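Side-chain contact in maltose/maltodextrin-binding protein (Thermus thermophilus, PDB 2GH9), which binds maltotriose and, as a periplasmic binding protein of the maltose/maltodextrin type, probably delivers such sugars to a membrane transporter: residues G154-N159 with K343-W348. Sequence-based numbering, arbitrary orientation.
Sequences GDPYFN and KVWGPW. With GLC (alpha-D-glucopyranose), chain B; GLC (alpha-D-glucopyranose), chain C.
P156 meets two tryptophans in different ways: it lies over a face of the W348 indole but at the edge of W345. Its CB sits 3.8 Å from the centroid of the W348 five-membered ring, 22° off the normal, a CH-pi contact, while its CG comes 4.0 Å from W345 CE3. One face of W345 carries the chain B glucose, whose C4 is 3.5 Å above the ring plane, offset toward the rim. Y157 offers a face to the chain C glucose, with C4 over the ring centre; W345 CH2 lies near the Y157 plane at the ring edge, and Y157 CB packs 4.1 Å from W345 CZ3. D155 grips both sugars: OD1 and OD2 each accept a 2.7 Å hydrogen bond, from O6 of the chain B and chain C glucose respectively. OD1 also caps the helix through a weak bond from F158 N. Aromatic platforms thus serve pyranose faces and an acid the hydroxyls. With an alanine at W345, the chain B glucose is likely to lose the surface under its C4, and P156 CG its indole neighbour. The contact joins the start of helix 156-166 to helix 341-357, with F163 edge-to-face against W348 and helix 363-378 packed against V344 and P347.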
ATOM      1  N   GLY A 154      -4.148  -9.788 -10.224  1.00 22.83           N
ATOM      2  CA  GLY A 154      -5.371 -10.114  -9.538  1.00 22.71           C
ATOM      3  C   GLY A 154      -5.698  -9.233  -8.356  1.00 22.29           C
ATOM      4  O   GLY A 154      -6.800  -9.281  -7.866  1.00 21.55           O
ATOM      5  N   ASP A 155      -4.745  -8.412  -7.908  1.00 22.97           N
ATOM      6  CA  ASP A 155      -4.906  -7.613  -6.684  1.00 22.49           C
ATOM      7  C   ASP A 155      -5.710  -6.293  -6.874  1.00 22.06           C
ATOM      8  O   ASP A 155      -5.362  -5.462  -7.698  1.00 22.41           O
ATOM      9  CB  ASP A 155      -3.508  -7.350  -6.117  1.00 22.36           C
ATOM     10  CG  ASP A 155      -3.521  -6.840  -4.681  1.00 23.34           C
ATOM     11  OD1 ASP A 155      -4.123  -5.788  -4.452  1.00 25.37           O
ATOM     12  OD2 ASP A 155      -2.886  -7.467  -3.794  1.00 23.57           O
ATOM     13  N   PRO A 156      -6.778  -6.089  -6.095  1.00 21.95           N
ATOM     14  CA  PRO A 156      -7.632  -4.883  -6.266  1.00 21.42           C
ATOM     15  C   PRO A 156      -6.950  -3.519  -5.958  1.00 21.23           C
ATOM     16  O   PRO A 156      -7.107  -2.534  -6.713  1.00 20.60           O
ATOM     17  CB  PRO A 156      -8.811  -5.143  -5.309  1.00 21.02           C
ATOM     18  CG  PRO A 156      -8.350  -6.165  -4.364  1.00 21.69           C
ATOM     19  CD  PRO A 156      -7.257  -6.963  -5.004  1.00 21.85           C
ATOM     20  N   TYR A 157      -6.194  -3.475  -4.866  1.00 20.79           N
ATOM     21  CA  TYR A 157      -5.287  -2.333  -4.574  1.00 20.13           C
ATOM     22  C   TYR A 157      -4.346  -1.960  -5.742  1.00 19.17           C
ATOM     23  O   TYR A 157      -4.253  -0.801  -6.126  1.00 18.09           O
ATOM     24  CB  TYR A 157      -4.463  -2.665  -3.328  1.00 19.91           C
ATOM     25  CG  TYR A 157      -3.395  -1.663  -2.942  1.00 19.84           C
ATOM     26  CD1 TYR A 157      -3.686  -0.634  -2.085  1.00 18.91           C
ATOM     27  CD2 TYR A 157      -2.080  -1.798  -3.407  1.00 19.50           C
ATOM     28  CE1 TYR A 157      -2.725   0.264  -1.692  1.00 20.42           C
ATOM     29  CE2 TYR A 157      -1.111  -0.904  -3.048  1.00 19.89           C
ATOM     30  CZ  TYR A 157      -1.435   0.138  -2.165  1.00 19.71           C
ATOM     31  OH  TYR A 157      -0.499   1.065  -1.761  1.00 19.44           O
ATOM     32  N   PHE A 158      -3.650  -2.935  -6.316  1.00 19.51           N
ATOM     33  CA  PHE A 158      -2.709  -2.648  -7.422  1.00 19.27           C
ATOM     34  C   PHE A 158      -3.412  -2.076  -8.659  1.00 19.21           C
ATOM     35  O   PHE A 158      -2.870  -1.222  -9.375  1.00 18.99           O
ATOM     36  CB  PHE A 158      -1.942  -3.922  -7.792  1.00 19.63           C
ATOM     37  CG  PHE A 158      -0.770  -4.198  -6.911  1.00 19.18           C
ATOM     38  CD1 PHE A 158       0.517  -3.955  -7.366  1.00 18.87           C
ATOM     39  CD2 PHE A 158      -0.943  -4.699  -5.642  1.00 19.24           C
ATOM     40  CE1 PHE A 158       1.596  -4.212  -6.563  1.00 19.31           C
ATOM     41  CE2 PHE A 158       0.140  -4.939  -4.830  1.00 19.25           C
ATOM     42  CZ  PHE A 158       1.411  -4.719  -5.301  1.00 18.26           C
ATOM     43  N   ASN A 159      -4.640  -2.541  -8.881  1.00 19.01           N
ATOM     44  CA  ASN A 159      -5.462  -2.131 -10.018  1.00 19.08           C
ATOM     45  C   ASN A 159      -6.300  -0.870  -9.829  1.00 19.06           C
ATOM     46  O   ASN A 159      -6.858  -0.375 -10.805  1.00 18.14           O
ATOM     47  CB  ASN A 159      -6.397  -3.279 -10.417  1.00 19.88           C
ATOM     48  CG  ASN A 159      -5.681  -4.349 -11.172  1.00 19.39           C
ATOM     49  OD1 ASN A 159      -5.191  -4.102 -12.267  1.00 20.53           O
ATOM     50  ND2 ASN A 159      -5.570  -5.525 -10.584  1.00 20.06           N
ATOM     51  N   LYS A 343     -14.700  -4.909   3.939  1.00 31.13           N
ATOM     52  CA  LYS A 343     -15.683  -5.681   3.163  1.00 31.39           C
ATOM     53  C   LYS A 343     -15.469  -5.615   1.642  1.00 31.14           C
ATOM     54  O   LYS A 343     -15.873  -6.530   0.924  1.00 31.88           O
ATOM     55  CB  LYS A 343     -17.115  -5.207   3.483  1.00 32.10           C
ATOM     56  CG  LYS A 343     -17.712  -5.761   4.783  1.00 34.85           C
ATOM     57  CD  LYS A 343     -17.590  -4.780   5.943  1.00 37.28           C
ATOM     58  CE  LYS A 343     -18.613  -5.073   7.062  1.00 37.87           C
ATOM     59  NZ  LYS A 343     -18.450  -4.100   8.203  1.00 39.39           N
ATOM     60  N   VAL A 344     -14.842  -4.549   1.148  1.00 31.01           N
ATOM     61  CA  VAL A 344     -14.747  -4.312  -0.312  1.00 29.85           C
ATOM     62  C   VAL A 344     -13.666  -5.145  -1.009  1.00 29.54           C
ATOM     63  O   VAL A 344     -13.896  -5.671  -2.089  1.00 28.82           O
ATOM     64  CB  VAL A 344     -14.562  -2.818  -0.618  1.00 30.34           C
ATOM     65  CG1 VAL A 344     -14.344  -2.584  -2.136  1.00 30.09           C
ATOM     66  CG2 VAL A 344     -15.789  -2.029  -0.135  1.00 29.82           C
ATOM     67  N   TRP A 345     -12.505  -5.288  -0.376  1.00 28.31           N
ATOM     68  CA  TRP A 345     -11.336  -5.888  -1.020  1.00 27.74           C
ATOM     69  C   TRP A 345     -11.585  -7.301  -1.561  1.00 27.97           C
ATOM     70  O   TRP A 345     -11.111  -7.659  -2.646  1.00 27.62           O
ATOM     71  CB  TRP A 345     -10.156  -5.946  -0.038  1.00 26.17           C
ATOM     72  CG  TRP A 345      -9.664  -4.629   0.513  1.00 25.34           C
ATOM     73  CD1 TRP A 345      -9.618  -4.263   1.827  1.00 24.62           C
ATOM     74  CD2 TRP A 345      -9.073  -3.537  -0.222  1.00 23.95           C
ATOM     75  NE1 TRP A 345      -9.072  -3.025   1.956  1.00 24.40           N
ATOM     76  CE2 TRP A 345      -8.722  -2.548   0.721  1.00 23.77           C
ATOM     77  CE3 TRP A 345      -8.812  -3.301  -1.577  1.00 23.95           C
ATOM     78  CZ2 TRP A 345      -8.123  -1.340   0.356  1.00 23.82           C
ATOM     79  CZ3 TRP A 345      -8.238  -2.104  -1.939  1.00 24.54           C
ATOM     80  CH2 TRP A 345      -7.893  -1.132  -0.970  1.00 24.54           C
ATOM     81  N   GLY A 346     -12.283  -8.122  -0.787  1.00 28.40           N
ATOM     82  CA  GLY A 346     -12.515  -9.517  -1.180  1.00 28.99           C
ATOM     83  C   GLY A 346     -13.293  -9.651  -2.487  1.00 29.04           C
ATOM     84  O   GLY A 346     -12.762 -10.193  -3.462  1.00 29.20           O
ATOM     85  N   PRO A 347     -14.553  -9.169  -2.514  1.00 29.88           N
ATOM     86  CA  PRO A 347     -15.349  -9.211  -3.752  1.00 30.17           C
ATOM     87  C   PRO A 347     -14.730  -8.416  -4.907  1.00 30.63           C
ATOM     88  O   PRO A 347     -14.896  -8.800  -6.071  1.00 30.57           O
ATOM     89  CB  PRO A 347     -16.681  -8.587  -3.336  1.00 31.01           C
ATOM     90  CG  PRO A 347     -16.738  -8.763  -1.837  1.00 31.76           C
ATOM     91  CD  PRO A 347     -15.318  -8.594  -1.397  1.00 29.95           C
ATOM     92  N   TRP A 348     -14.028  -7.320  -4.586  1.00 29.60           N
ATOM     93  CA  TRP A 348     -13.357  -6.506  -5.610  1.00 29.56           C
ATOM     94  C   TRP A 348     -12.279  -7.301  -6.309  1.00 28.89           C
ATOM     95  O   TRP A 348     -12.215  -7.307  -7.538  1.00 28.75           O
ATOM     96  CB  TRP A 348     -12.778  -5.229  -4.983  1.00 29.18           C
ATOM     97  CG  TRP A 348     -12.231  -4.195  -5.931  1.00 28.61           C
ATOM     98  CD1 TRP A 348     -12.259  -4.202  -7.305  1.00 28.74           C
ATOM     99  CD2 TRP A 348     -11.608  -2.967  -5.556  1.00 28.94           C
ATOM    100  NE1 TRP A 348     -11.688  -3.054  -7.799  1.00 27.03           N
ATOM    101  CE2 TRP A 348     -11.290  -2.272  -6.749  1.00 28.27           C
ATOM    102  CE3 TRP A 348     -11.294  -2.379  -4.327  1.00 26.41           C
ATOM    103  CZ2 TRP A 348     -10.656  -1.042  -6.741  1.00 27.27           C
ATOM    104  CZ3 TRP A 348     -10.686  -1.157  -4.324  1.00 27.28           C
ATOM    105  CH2 TRP A 348     -10.362  -0.499  -5.516  1.00 27.71           C
TER
HETATM  106  C1  GLC B   3      -3.947  -3.028   0.560  1.00 21.41           C
HETATM  107  C2  GLC B   3      -4.703  -2.775   1.851  1.00 23.81           C
HETATM  108  C3  GLC B   3      -5.158  -4.089   2.465  1.00 20.91           C
HETATM  109  C4  GLC B   3      -5.943  -4.883   1.427  1.00 22.87           C
HETATM  110  C5  GLC B   3      -5.153  -5.081   0.125  1.00 21.20           C
HETATM  111  C6  GLC B   3      -5.965  -5.763  -0.987  1.00 22.18           C
HETATM  112  O2  GLC B   3      -3.876  -2.053   2.782  1.00 23.79           O
HETATM  113  O3  GLC B   3      -5.971  -3.835   3.607  1.00 20.11           O
HETATM  114  O4  GLC B   3      -6.285  -6.140   2.010  1.00 22.90           O
HETATM  115  O5  GLC B   3      -4.727  -3.808  -0.370  1.00 20.90           O
HETATM  116  O6  GLC B   3      -5.063  -6.321  -1.950  1.00 25.43           O
HETATM  117  C1  GLC C   2       1.314  -3.411  -0.080  1.00 15.32           C
HETATM  118  C2  GLC C   2       0.722  -2.181   0.581  1.00 15.94           C
HETATM  119  C3  GLC C   2      -0.640  -2.544   1.212  1.00 16.40           C
HETATM  120  C4  GLC C   2      -1.582  -3.235   0.238  1.00 18.11           C
HETATM  121  C5  GLC C   2      -0.872  -4.401  -0.444  1.00 17.70           C
HETATM  122  C6  GLC C   2      -1.749  -5.006  -1.546  1.00 18.26           C
HETATM  123  O2  GLC C   2       1.600  -1.716   1.610  1.00 16.86           O
HETATM  124  O3  GLC C   2      -1.251  -1.389   1.747  1.00 16.48           O
HETATM  125  O4  GLC C   2      -2.752  -3.704   0.938  1.00 19.54           O
HETATM  126  O5  GLC C   2       0.383  -3.967  -1.018  1.00 14.21           O
HETATM  127  O6  GLC C   2      -1.451  -6.386  -1.775  1.00 19.26           O